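NEDD8-conjugating enzyme UBC12 (Saccharomyces cerevisiae, PDB 3O2U) accepts the ubiquitin-like protein Rub1 (NEDD8) from its E1 enzyme as a thioester and attaches it to other proteins, chiefly the cullin Cdc53. Local coordinates at residues I94-V99 with E123-A128; A29-L34 with Q62-E67; N83-F88 with V100-I105. All coordinates share one frame; numbering follows the deposited sequence.

Contact 1 (I94-V99 with E123-A128); sequences IEPPKV and EDWSPA
W125 lies with one ring face against P96, a proline-tryptophan CH-pi stack between two loops of the UBC fold. The loop of P96 is proline-rich and leads into strand 98-101, as in other E2 enzymes. The tight part is this stack. P96 CD sits 3.5 Å from the centroid of the five-membered ring and only 7° off its normal. P96 CB covers the centre of the whole indole, 3.6 Å above its plane. The proline ring and the indole run antiparallel past one another. W125 has CG anti to its backbone N (chi1 172°), which carries the indole across to the proline. The indole also touches Y92 of a loop and I134 of helix 131-143.

The other side is looser and faces solvent. I94 and E95 turn their side chains away from segment 123-128. I94 meets P127 through its backbone, with I94 CA 4.3 Å from P127 CG. The ring nitrogen of W125 has its stronger partner in the carbonyl of P93. It also reaches the next carbonyl at the indole edge. That second bond, W125 NE1 to I94 O, is weak: 3.2 Å long and bent to 127° at the hydrogen.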
ATOM      1  N   ILE A  94       9.824   2.289 -11.378  1.00 18.29           N
ATOM      2  CA  ILE A  94       9.487   1.433 -12.504  1.00 18.56           C
ATOM      3  C   ILE A  94       8.416   0.459 -12.042  1.00 19.12           C
ATOM      4  O   ILE A  94       7.471   0.155 -12.773  1.00 17.55           O
ATOM      5  CB  ILE A  94      10.725   0.689 -13.038  1.00 18.97           C
ATOM      6  CG1 ILE A  94      11.725   1.687 -13.640  1.00 19.10           C
ATOM      7  CG2 ILE A  94      10.321  -0.347 -14.057  1.00 18.19           C
ATOM      8  CD1 ILE A  94      13.077   1.059 -14.006  1.00 23.83           C
ATOM      9  N   GLU A  95       8.582  -0.023 -10.818  1.00 19.75           N
ATOM     10  CA  GLU A  95       7.573  -0.825 -10.135  1.00 22.45           C
ATOM     11  C   GLU A  95       7.042  -0.050  -8.938  1.00 16.93           C
ATOM     12  O   GLU A  95       7.812   0.620  -8.247  1.00 19.88           O
ATOM     13  CB  GLU A  95       8.175  -2.136  -9.632  1.00 24.02           C
ATOM     14  CG  GLU A  95       8.699  -3.037 -10.737  1.00 28.57           C
ATOM     15  CD  GLU A  95       7.799  -4.206 -11.018  1.00 35.94           C
ATOM     16  OE1 GLU A  95       7.419  -4.907 -10.052  1.00 41.81           O
ATOM     17  OE2 GLU A  95       7.483  -4.431 -12.209  1.00 40.96           O
ATOM     18  N   PRO A  96       5.737  -0.157  -8.673  1.00 18.75           N
ATOM     19  CA  PRO A  96       5.154   0.464  -7.478  1.00 20.79           C
ATOM     20  C   PRO A  96       5.500  -0.343  -6.230  1.00 18.64           C
ATOM     21  O   PRO A  96       5.960  -1.481  -6.357  1.00 16.78           O
ATOM     22  CB  PRO A  96       3.651   0.373  -7.755  1.00 22.83           C
ATOM     23  CG  PRO A  96       3.520  -0.887  -8.566  1.00 22.79           C
ATOM     24  CD  PRO A  96       4.711  -0.833  -9.494  1.00 22.57           C
ATOM     25  N   PRO A  97       5.276   0.221  -5.034  1.00 16.08           N
ATOM     26  CA  PRO A  97       5.536  -0.619  -3.860  1.00 18.85           C
ATOM     27  C   PRO A  97       4.564  -1.774  -3.829  1.00 20.52           C
ATOM     28  O   PRO A  97       3.489  -1.695  -4.432  1.00 16.36           O
ATOM     29  CB  PRO A  97       5.233   0.319  -2.686  1.00 16.16           C
ATOM     30  CG  PRO A  97       4.179   1.277  -3.255  1.00 15.42           C
ATOM     31  CD  PRO A  97       4.701   1.528  -4.662  1.00 15.59           C
ATOM     32  N   LYS A  98       4.939  -2.841  -3.133  1.00 17.10           N
ATOM     33  CA  LYS A  98       3.980  -3.880  -2.776  1.00 19.20           C
ATOM     34  C   LYS A  98       3.058  -3.332  -1.681  1.00 17.16           C
ATOM     35  O   LYS A  98       3.526  -2.745  -0.733  1.00 15.59           O
ATOM     36  CB  LYS A  98       4.721  -5.112  -2.261  1.00 20.05           C
ATOM     37  CG  LYS A  98       3.824  -6.130  -1.574  1.00 26.20           C
ATOM     38  CD  LYS A  98       4.448  -7.503  -1.642  1.00 34.59           C
ATOM     39  CE  LYS A  98       3.548  -8.556  -1.020  1.00 40.88           C
ATOM     40  NZ  LYS A  98       3.492  -8.362   0.451  1.00 42.90           N
ATOM     41  N   VAL A  99       1.748  -3.494  -1.832  1.00 15.40           N
ATOM     42  CA  VAL A  99       0.809  -2.978  -0.848  1.00 16.63           C
ATOM     43  C   VAL A  99       0.155  -4.171  -0.150  1.00 20.46           C
ATOM     44  O   VAL A  99      -0.310  -5.101  -0.811  1.00 21.35           O
ATOM     45  CB  VAL A  99      -0.247  -2.078  -1.528  1.00 18.47           C
ATOM     46  CG1 VAL A  99      -1.317  -1.615  -0.537  1.00 18.55           C
ATOM     47  CG2 VAL A  99       0.444  -0.896  -2.211  1.00 16.15           C
ATOM     48  N   GLU A 123      -1.979  -2.912 -13.811  1.00 28.18           N
ATOM     49  CA  GLU A 123      -2.190  -2.660 -15.233  1.00 29.08           C
ATOM     50  C   GLU A 123      -2.142  -1.174 -15.574  1.00 27.01           C
ATOM     51  O   GLU A 123      -1.733  -0.806 -16.666  1.00 29.85           O
ATOM     52  CB  GLU A 123      -3.470  -3.301 -15.770  1.00 33.23           C
ATOM     53  CG  GLU A 123      -4.739  -2.558 -15.452  1.00 35.05           C
ATOM     54  CD  GLU A 123      -5.444  -3.163 -14.275  1.00 41.69           C
ATOM     55  OE1 GLU A 123      -4.749  -3.761 -13.425  1.00 46.16           O
ATOM     56  OE2 GLU A 123      -6.687  -3.061 -14.204  1.00 41.33           O
ATOM     57  N   ASP A 124      -2.533  -0.320 -14.638  1.00 22.20           N
ATOM     58  CA  ASP A 124      -2.525   1.116 -14.911  1.00 23.41           C
ATOM     59  C   ASP A 124      -1.382   1.847 -14.214  1.00 20.79           C
ATOM     60  O   ASP A 124      -1.407   3.063 -14.103  1.00 22.64           O
ATOM     61  CB  ASP A 124      -3.865   1.756 -14.533  1.00 23.95           C
ATOM     62  CG  ASP A 124      -5.027   1.167 -15.310  1.00 27.09           C
ATOM     63  OD1 ASP A 124      -4.870   0.911 -16.521  1.00 27.35           O
ATOM     64  OD2 ASP A 124      -6.096   0.978 -14.706  1.00 34.72           O
ATOM     65  N   TRP A 125      -0.375   1.118 -13.755  1.00 22.50           N
ATOM     66  CA  TRP A 125       0.771   1.784 -13.143  1.00 19.03           C
ATOM     67  C   TRP A 125       1.619   2.513 -14.196  1.00 21.74           C
ATOM     68  O   TRP A 125       1.825   2.009 -15.292  1.00 22.72           O
ATOM     69  CB  TRP A 125       1.637   0.789 -12.379  1.00 19.16           C
ATOM     70  CG  TRP A 125       2.894   1.416 -11.915  1.00 19.34           C
ATOM     71  CD1 TRP A 125       4.149   1.219 -12.422  1.00 21.82           C
ATOM     72  CD2 TRP A 125       3.026   2.374 -10.870  1.00 18.87           C
ATOM     73  NE1 TRP A 125       5.056   1.986 -11.734  1.00 22.33           N
ATOM     74  CE2 TRP A 125       4.388   2.704 -10.774  1.00 21.04           C
ATOM     75  CE3 TRP A 125       2.120   2.978  -9.989  1.00 20.60           C
ATOM     76  CZ2 TRP A 125       4.867   3.620  -9.845  1.00 18.13           C
ATOM     77  CZ3 TRP A 125       2.600   3.891  -9.067  1.00 22.31           C
ATOM     78  CH2 TRP A 125       3.959   4.202  -9.004  1.00 18.48           C
ATOM     79  N   SER A 126       2.084   3.708 -13.861  1.00 17.18           N
ATOM     80  CA  SER A 126       3.047   4.443 -14.680  1.00 19.82           C
ATOM     81  C   SER A 126       4.071   5.066 -13.735  1.00 19.85           C
ATOM     82  O   SER A 126       3.716   5.458 -12.615  1.00 18.68           O
ATOM     83  CB  SER A 126       2.347   5.544 -15.477  1.00 19.76           C
ATOM     84  OG  SER A 126       3.208   6.641 -15.715  1.00 24.62           O
ATOM     85  N   PRO A 127       5.344   5.152 -14.173  1.00 21.93           N
ATOM     86  CA  PRO A 127       6.372   5.742 -13.310  1.00 19.99           C
ATOM     87  C   PRO A 127       6.148   7.226 -13.109  1.00 22.03           C
ATOM     88  O   PRO A 127       6.849   7.844 -12.297  1.00 23.58           O
ATOM     89  CB  PRO A 127       7.678   5.486 -14.080  1.00 23.36           C
ATOM     90  CG  PRO A 127       7.395   4.302 -14.922  1.00 25.68           C
ATOM     91  CD  PRO A 127       5.937   4.485 -15.349  1.00 22.38           C
ATOM     92  N   ALA A 128       5.186   7.791 -13.840  1.00 18.54           N
ATOM     93  CA  ALA A 128       4.829   9.189 -13.665  1.00 22.73           C
ATOM     94  C   ALA A 128       3.752   9.364 -12.580  1.00 20.93           C
ATOM     95  O   ALA A 128       3.406  10.489 -12.232  1.00 23.10           O
ATOM     96  CB  ALA A 128       4.356   9.799 -14.992  1.00 27.40           C
TER

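Contact 2 (A29-L34 with Q62-E67); sequences AARIRL and QSPKLE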
ATOM      1  N   ALA A  29      18.702   5.682  -6.975  1.00 23.48           N
ATOM      2  CA  ALA A  29      17.681   6.417  -7.727  1.00 24.72           C
ATOM      3  C   ALA A  29      16.286   6.198  -7.139  1.00 23.88           C
ATOM      4  O   ALA A  29      15.494   7.142  -7.046  1.00 22.67           O
ATOM      5  CB  ALA A  29      17.700   6.021  -9.197  1.00 27.59           C
ATOM      6  N   ALA A  30      15.991   4.953  -6.764  1.00 20.85           N
ATOM      7  CA  ALA A  30      14.692   4.603  -6.191  1.00 20.08           C
ATOM      8  C   ALA A  30      14.424   5.354  -4.884  1.00 19.52           C
ATOM      9  O   ALA A  30      13.317   5.850  -4.649  1.00 15.28           O
ATOM     10  CB  ALA A  30      14.584   3.091  -5.969  1.00 18.89           C
ATOM     11  N   ARG A  31      15.439   5.449  -4.032  1.00 18.93           N
ATOM     12  CA  ARG A  31      15.260   6.122  -2.739  1.00 18.18           C
ATOM     13  C   ARG A  31      15.156   7.633  -2.850  1.00 17.55           C
ATOM     14  O   ARG A  31      14.391   8.259  -2.113  1.00 18.11           O
ATOM     15  CB  ARG A  31      16.354   5.693  -1.743  1.00 22.06           C
ATOM     16  CG  ARG A  31      16.194   4.225  -1.417  1.00 22.74           C
ATOM     17  CD  ARG A  31      17.211   3.631  -0.463  1.00 28.14           C
ATOM     18  NE  ARG A  31      17.013   2.182  -0.451  1.00 27.67           N
ATOM     19  CZ  ARG A  31      17.350   1.369   0.546  1.00 36.88           C
ATOM     20  NH1 ARG A  31      17.912   1.853   1.645  1.00 36.77           N
ATOM     21  NH2 ARG A  31      17.126   0.064   0.433  1.00 33.23           N
ATOM     22  N   ILE A  32      15.931   8.226  -3.751  1.00 16.22           N
ATOM     23  CA  ILE A  32      15.810   9.657  -4.033  1.00 14.55           C
ATOM     24  C   ILE A  32      14.415  10.010  -4.538  1.00 16.34           C
ATOM     25  O   ILE A  32      13.851  11.028  -4.162  1.00 18.50           O
ATOM     26  CB  ILE A  32      16.822  10.122  -5.108  1.00 20.34           C
ATOM     27  CG1 ILE A  32      18.250  10.043  -4.561  1.00 23.26           C
ATOM     28  CG2 ILE A  32      16.499  11.548  -5.567  1.00 21.04           C
ATOM     29  CD1 ILE A  32      19.290  10.554  -5.526  1.00 29.65           C
ATOM     30  N   ARG A  33      13.866   9.170  -5.407  1.00 16.33           N
ATOM     31  CA  ARG A  33      12.519   9.394  -5.936  1.00 13.70           C
ATOM     32  C   ARG A  33      11.440   9.216  -4.849  1.00 15.24           C
ATOM     33  O   ARG A  33      10.505  10.004  -4.753  1.00 15.19           O
ATOM     34  CB  ARG A  33      12.261   8.457  -7.120  1.00 16.85           C
ATOM     35  CG  ARG A  33      10.790   8.406  -7.562  1.00 16.18           C
ATOM     36  CD  ARG A  33      10.303   9.721  -8.234  1.00 16.93           C
ATOM     37  NE  ARG A  33       8.841   9.712  -8.144  1.00 18.57           N
ATOM     38  CZ  ARG A  33       8.026   9.210  -9.061  1.00 22.19           C
ATOM     39  NH1 ARG A  33       8.510   8.779 -10.225  1.00 17.15           N
ATOM     40  NH2 ARG A  33       6.713   9.191  -8.829  1.00 21.54           N
ATOM     41  N   LEU A  34      11.574   8.201  -4.006  1.00 13.04           N
ATOM     42  CA  LEU A  34      10.642   8.061  -2.893  1.00 14.28           C
ATOM     43  C   LEU A  34      10.733   9.251  -1.910  1.00 17.20           C
ATOM     44  O   LEU A  34       9.709   9.734  -1.423  1.00 16.16           O
ATOM     45  CB  LEU A  34      10.848   6.726  -2.166  1.00 15.94           C
ATOM     46  CG  LEU A  34       9.946   6.511  -0.944  1.00 18.09           C
ATOM     47  CD1 LEU A  34       8.470   6.687  -1.273  1.00 18.19           C
ATOM     48  CD2 LEU A  34      10.196   5.137  -0.312  1.00 18.02           C
ATOM     49  N   GLN A  62      17.746  -3.096   3.562  1.00 42.10           N
ATOM     50  CA  GLN A  62      16.603  -2.582   4.306  1.00 44.94           C
ATOM     51  C   GLN A  62      15.678  -1.796   3.374  1.00 34.47           C
ATOM     52  O   GLN A  62      15.856  -0.600   3.185  1.00 34.95           O
ATOM     53  CB  GLN A  62      17.082  -1.686   5.451  1.00 42.28           C
ATOM     54  CG  GLN A  62      16.027  -1.400   6.517  1.00 49.00           C
ATOM     55  CD  GLN A  62      15.963  -2.471   7.597  1.00 52.09           C
ATOM     56  OE1 GLN A  62      16.990  -2.867   8.157  1.00 57.84           O
ATOM     57  NE2 GLN A  62      14.752  -2.938   7.903  1.00 48.35           N
ATOM     58  N   SER A  63      14.696  -2.471   2.788  1.00 33.38           N
ATOM     59  CA  SER A  63      13.784  -1.805   1.868  1.00 30.58           C
ATOM     60  C   SER A  63      12.971  -0.734   2.603  1.00 23.08           C
ATOM     61  O   SER A  63      12.552  -0.946   3.736  1.00 22.01           O
ATOM     62  CB  SER A  63      12.871  -2.834   1.209  1.00 33.43           C
ATOM     63  OG  SER A  63      12.257  -3.654   2.196  1.00 40.28           O
ATOM     64  N   PRO A  64      12.795   0.443   1.979  1.00 24.59           N
ATOM     65  CA  PRO A  64      11.953   1.452   2.624  1.00 19.20           C
ATOM     66  C   PRO A  64      10.558   0.879   2.825  1.00 17.61           C
ATOM     67  O   PRO A  64      10.080   0.080   2.006  1.00 18.43           O
ATOM     68  CB  PRO A  64      11.929   2.595   1.600  1.00 20.95           C
ATOM     69  CG  PRO A  64      13.205   2.404   0.788  1.00 18.72           C
ATOM     70  CD  PRO A  64      13.347   0.913   0.694  1.00 20.10           C
ATOM     71  N   LYS A  65       9.903   1.284   3.900  1.00 16.40           N
ATOM     72  CA  LYS A  65       8.578   0.757   4.203  1.00 17.52           C
ATOM     73  C   LYS A  65       7.752   1.823   4.913  1.00 19.20           C
ATOM     74  O   LYS A  65       8.251   2.521   5.811  1.00 16.69           O
ATOM     75  CB  LYS A  65       8.691  -0.511   5.051  1.00 24.44           C
ATOM     76  CG  LYS A  65       7.358  -1.167   5.376  1.00 28.55           C
ATOM     77  CD  LYS A  65       7.547  -2.253   6.431  1.00 34.24           C
ATOM     78  CE  LYS A  65       8.425  -3.375   5.894  1.00 31.57           C
ATOM     79  NZ  LYS A  65       7.553  -4.454   5.374  1.00 30.82           N
ATOM     80  N   LEU A  66       6.509   1.987   4.467  1.00 16.93           N
ATOM     81  CA  LEU A  66       5.611   2.993   5.039  1.00 20.35           C
ATOM     82  C   LEU A  66       4.364   2.288   5.538  1.00 18.11           C
ATOM     83  O   LEU A  66       3.965   1.264   4.982  1.00 18.08           O
ATOM     84  CB  LEU A  66       5.187   4.018   3.974  1.00 15.44           C
ATOM     85  CG  LEU A  66       6.277   4.582   3.059  1.00 19.10           C
ATOM     86  CD1 LEU A  66       5.660   5.460   1.964  1.00 18.15           C
ATOM     87  CD2 LEU A  66       7.320   5.361   3.852  1.00 21.32           C
ATOM     88  N   GLU A  67       3.754   2.845   6.576  1.00 14.59           N
ATOM     89  CA  GLU A  67       2.429   2.409   6.999  1.00 16.14           C
ATOM     90  C   GLU A  67       1.442   3.511   6.647  1.00 15.59           C
ATOM     91  O   GLU A  67       1.638   4.665   7.019  1.00 16.15           O
ATOM     92  CB  GLU A  67       2.372   2.169   8.505  1.00 15.98           C
ATOM     93  CG  GLU A  67       0.988   1.697   8.974  1.00 17.07           C
ATOM     94  CD  GLU A  67       0.850   1.674  10.477  1.00 21.02           C
ATOM     95  OE1 GLU A  67       1.557   2.452  11.158  1.00 24.73           O
ATOM     96  OE2 GLU A  67       0.021   0.882  10.977  1.00 24.05           O
TER
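R31 and P64 mark the closest backbone approach between segment 29-34, the first part of helix 29-39, and segment 62-67, with CA of R31 7.8 Å from CA of P64. The helix is the N-terminal helix of the UBC fold, packed beside the start of a strand of its antiparallel sheet. At this separation side chains fill the space between the backbones. Helical bonds from R33 N to A29 O and from L34 N to A30 O hold its turn. Q62 to P64 form the lead-in, and the strand begins at K65.

P64 is the wedge. It turns its CB toward the helix, and its ring lies between R31 and L34. On one flank L34 CD2 meets P64 CB at 3.6 Å. With chi1 at 178° the L34 branch swings away from its own N and reaches the proline. The same leucine extends CD1 to CD1 of L66, a looser touch of 4.5 Å.

On the other flank R31 runs extended from CG to NE and crosses the proline at about a right angle. Its charged end is well held: NE pairs with E90 in a salt bridge, and NH1 bonds to the carbonyls of S57 and D59. The buried guanidinium is thus fixed among acceptors. R31 NH2 comes 3.1 Å from Q62 O, and P64 CD lies over one guanidinium face, 3.6 Å above its plane and offset toward its rim.

Contact 3 (N83-F88 with V100-I105); sequences NFNLDF and VCLKKI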
ATOM      1  N   ASN A  83      -5.292   0.030   8.034  1.00 16.40           N
ATOM      2  CA  ASN A  83      -3.892   0.332   7.781  1.00 17.05           C
ATOM      3  C   ASN A  83      -3.274  -0.598   6.743  1.00 15.74           C
ATOM      4  O   ASN A  83      -3.682  -1.756   6.604  1.00 15.80           O
ATOM      5  CB  ASN A  83      -3.059   0.405   9.082  1.00 16.53           C
ATOM      6  CG  ASN A  83      -3.102  -0.883   9.898  1.00 21.50           C
ATOM      7  OD1 ASN A  83      -4.049  -1.662   9.815  1.00 20.88           O
ATOM      8  ND2 ASN A  83      -2.066  -1.099  10.708  1.00 22.63           N
ATOM      9  N   PHE A  84      -2.300  -0.065   6.007  1.00 16.20           N
ATOM     10  CA  PHE A  84      -1.623  -0.782   4.928  1.00 13.99           C
ATOM     11  C   PHE A  84      -0.122  -0.597   5.107  1.00 16.31           C
ATOM     12  O   PHE A  84       0.335   0.459   5.545  1.00 15.40           O
ATOM     13  CB  PHE A  84      -1.975  -0.198   3.548  1.00 11.37           C
ATOM     14  CG  PHE A  84      -3.432  -0.279   3.196  1.00 16.68           C
ATOM     15  CD1 PHE A  84      -3.922  -1.328   2.421  1.00 15.92           C
ATOM     16  CD2 PHE A  84      -4.318   0.694   3.639  1.00 15.03           C
ATOM     17  CE1 PHE A  84      -5.289  -1.392   2.081  1.00 18.69           C
ATOM     18  CE2 PHE A  84      -5.680   0.635   3.302  1.00 14.38           C
ATOM     19  CZ  PHE A  84      -6.162  -0.404   2.529  1.00 15.33           C
ATOM     20  N   ASN A  85       0.642  -1.615   4.744  1.00 16.04           N
ATOM     21  CA  ASN A  85       2.084  -1.464   4.642  1.00 15.61           C
ATOM     22  C   ASN A  85       2.415  -1.309   3.169  1.00 16.92           C
ATOM     23  O   ASN A  85       1.856  -2.020   2.329  1.00 16.58           O
ATOM     24  CB  ASN A  85       2.806  -2.685   5.207  1.00 19.93           C
ATOM     25  CG  ASN A  85       3.323  -2.469   6.623  1.00 22.25           C
ATOM     26  OD1 ASN A  85       3.268  -1.365   7.162  1.00 27.50           O
ATOM     27  ND2 ASN A  85       3.825  -3.533   7.229  1.00 24.48           N
ATOM     28  N   LEU A  86       3.292  -0.367   2.853  1.00 14.30           N
ATOM     29  CA  LEU A  86       3.793  -0.211   1.488  1.00 17.17           C
ATOM     30  C   LEU A  86       5.296  -0.497   1.485  1.00 17.11           C
ATOM     31  O   LEU A  86       6.058   0.213   2.158  1.00 17.82           O
ATOM     32  CB  LEU A  86       3.538   1.214   0.980  1.00 15.49           C
ATOM     33  CG  LEU A  86       2.122   1.594   0.509  1.00 15.36           C
ATOM     34  CD1 LEU A  86       1.097   1.436   1.617  1.00 17.29           C
ATOM     35  CD2 LEU A  86       2.134   3.013   0.020  1.00 10.42           C
ATOM     36  N   ASP A  87       5.715  -1.523   0.743  1.00 17.58           N
ATOM     37  CA  ASP A  87       7.111  -1.978   0.713  0.55 19.89           C
ATOM     38  C   ASP A  87       7.745  -1.685  -0.653  1.00 18.68           C
ATOM     39  O   ASP A  87       7.290  -2.217  -1.673  1.00 17.44           O
ATOM     40  CB  ASP A  87       7.182  -3.489   0.969  0.55 20.33           C
ATOM     41  CG  ASP A  87       6.492  -3.911   2.259  0.55 23.24           C
ATOM     42  OD1 ASP A  87       6.395  -3.100   3.191  0.55 24.53           O
ATOM     43  OD2 ASP A  87       6.046  -5.076   2.348  0.55 30.88           O
ATOM     44  N   PHE A  88       8.793  -0.873  -0.667  1.00 16.63           N
ATOM     45  CA  PHE A  88       9.425  -0.425  -1.905  1.00 19.97           C
ATOM     46  C   PHE A  88      10.685  -1.230  -2.178  1.00 23.83           C
ATOM     47  O   PHE A  88      11.461  -1.481  -1.268  1.00 24.15           O
ATOM     48  CB  PHE A  88       9.798   1.050  -1.786  1.00 15.27           C
ATOM     49  CG  PHE A  88       8.620   1.950  -1.621  1.00 16.85           C
ATOM     50  CD1 PHE A  88       8.152   2.698  -2.686  1.00 17.05           C
ATOM     51  CD2 PHE A  88       7.951   2.020  -0.413  1.00 15.85           C
ATOM     52  CE1 PHE A  88       7.047   3.504  -2.542  1.00 17.46           C
ATOM     53  CE2 PHE A  88       6.847   2.828  -0.257  1.00 17.12           C
ATOM     54  CZ  PHE A  88       6.395   3.577  -1.324  1.00 18.97           C
ATOM     55  N   VAL A 100       0.156  -4.154   1.177  1.00 15.79           N
ATOM     56  CA  VAL A 100      -0.465  -5.214   1.970  1.00 16.20           C
ATOM     57  C   VAL A 100      -1.418  -4.603   2.985  1.00 16.78           C
ATOM     58  O   VAL A 100      -1.009  -3.759   3.783  1.00 17.24           O
ATOM     59  CB  VAL A 100       0.604  -6.022   2.753  1.00 19.57           C
ATOM     60  CG1 VAL A 100      -0.049  -7.111   3.574  1.00 22.93           C
ATOM     61  CG2 VAL A 100       1.621  -6.624   1.800  1.00 24.50           C
ATOM     62  N   CYS A 101      -2.678  -5.018   2.963  1.00 16.31           N
ATOM     63  CA  CYS A 101      -3.639  -4.556   3.976  1.00 18.04           C
ATOM     64  C   CYS A 101      -3.436  -5.357   5.262  1.00 21.60           C
ATOM     65  O   CYS A 101      -3.353  -6.582   5.229  1.00 18.48           O
ATOM     66  CB  CYS A 101      -5.087  -4.694   3.479  1.00 15.35           C
ATOM     67  SG  CYS A 101      -6.329  -4.120   4.699  1.00 17.74           S
ATOM     68  N   LEU A 102      -3.348  -4.656   6.390  1.00 18.23           N
ATOM     69  CA  LEU A 102      -2.921  -5.249   7.642  1.00 18.64           C
ATOM     70  C   LEU A 102      -4.094  -5.616   8.535  1.00 24.51           C
ATOM     71  O   LEU A 102      -3.897  -6.028   9.670  1.00 24.74           O
ATOM     72  CB  LEU A 102      -1.999  -4.285   8.398  1.00 17.08           C
ATOM     73  CG  LEU A 102      -0.796  -3.785   7.608  1.00 19.89           C
ATOM     74  CD1 LEU A 102       0.074  -2.922   8.503  1.00 20.61           C
ATOM     75  CD2 LEU A 102      -0.007  -4.969   7.047  1.00 20.99           C
ATOM     76  N   LYS A 103      -5.312  -5.442   8.023  1.00 21.85           N
ATOM     77  CA  LYS A 103      -6.514  -5.788   8.769  1.00 19.33           C
ATOM     78  C   LYS A 103      -7.405  -6.717   7.948  1.00 22.13           C
ATOM     79  O   LYS A 103      -7.510  -6.566   6.734  1.00 22.31           O
ATOM     80  CB  LYS A 103      -7.302  -4.519   9.130  1.00 22.62           C
ATOM     81  CG  LYS A 103      -6.612  -3.614  10.157  1.00 17.83           C
ATOM     82  CD  LYS A 103      -6.446  -4.325  11.496  1.00 18.54           C
ATOM     83  CE  LYS A 103      -6.039  -3.355  12.630  1.00 25.56           C
ATOM     84  NZ  LYS A 103      -4.777  -2.612  12.348  1.00 28.98           N
ATOM     85  N   LYS A 104      -8.045  -7.674   8.614  1.00 19.40           N
ATOM     86  CA  LYS A 104      -9.084  -8.462   7.974  1.00 24.28           C
ATOM     87  C   LYS A 104     -10.318  -7.584   7.854  1.00 25.97           C
ATOM     88  O   LYS A 104     -10.978  -7.260   8.861  1.00 22.94           O
ATOM     89  CB  LYS A 104      -9.411  -9.702   8.809  1.00 23.72           C
ATOM     90  CG  LYS A 104      -8.198 -10.564   9.137  1.00 26.09           C
ATOM     91  CD  LYS A 104      -8.638 -11.937   9.640  1.00 31.22           C
ATOM     92  CE  LYS A 104      -7.480 -12.694  10.287  1.00 41.01           C
ATOM     93  NZ  LYS A 104      -7.967 -13.631  11.361  1.00 42.01           N
ATOM     94  N   ILE A 105     -10.627  -7.168   6.634  1.00 22.98           N
ATOM     95  CA  ILE A 105     -11.794  -6.310   6.441  1.00 23.72           C
ATOM     96  C   ILE A 105     -12.729  -6.833   5.347  1.00 25.66           C
ATOM     97  O   ILE A 105     -12.308  -7.537   4.428  1.00 22.38           O
ATOM     98  CB  ILE A 105     -11.412  -4.827   6.191  1.00 28.38           C
ATOM     99  CG1 ILE A 105     -10.778  -4.649   4.824  1.00 26.87           C
ATOM    100  CG2 ILE A 105     -10.458  -4.292   7.286  1.00 26.23           C
ATOM    101  CD1 ILE A 105     -11.023  -3.269   4.268  1.00 28.58           C
TER
HETATM  102  O   HOH W   1      -1.503  -3.580  12.433  1.00 37.28           O
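N83 and K103 cross at about a right angle, and the lysine end comes to the amide oxygen from above its plane, off the lone pairs. K103 NZ bonds to N83 OD1 at 2.8 Å. The ammonium stands 39° out of the carbonyl plane. The lysine chain bends at chi2 (-63°) and chi4 (-57°), which folds NZ back to this oxygen. A water accepts from N83 ND2 and, weakly, from K103 NZ. N83 ND2 also bonds to E67 on the neighbouring strand, so the amide is held at both ends.

L102 lies across N83 and N85, at about a right angle to each. Its CD1 is 3.6 Å from N83 ND2 and 3.8 Å from N85 CG.

F84 and C101 point to the face opposite N85 and V100. F84 CE1 touches C101 CB at 3.6 Å. C101 SG stands obliquely to the ring, 4.5 Å from its centroid. F142 of helix 131-143 also touches this ring.

Between the two faces, N85 and V100 exchange two backbone bonds, and L102 N bonds to N83 O at 2.9 Å. F84 and C101 form the non-hydrogen-bonded pair. This is the antiparallel hairpin of strands 82-87 and 98-101 in the UBC fold.

In the fold
All three contacts reach the four-stranded antiparallel sheet. Contact 2 is buried and brings helix 29-39 to strand 65-70. Contact 3 is partly buried and joins two strands within the sheet. Contact 1 lies at the surface, between loops. Contacts 1 and 3 share strand 98-101, with K98 N probably bonded to D87 O. Contacts 2 and 3 meet through neighbouring strands, where L86 N probably bonds to L66 O. R33 ties contact 2 to contact 1, probably bonding to P127 O. The chemistry follows the place: proline on indole at the surface, apolar packing beside a buried arginine at the helix, and backbone bonds with a lysine-asparagine bond at the strand end in contact 3.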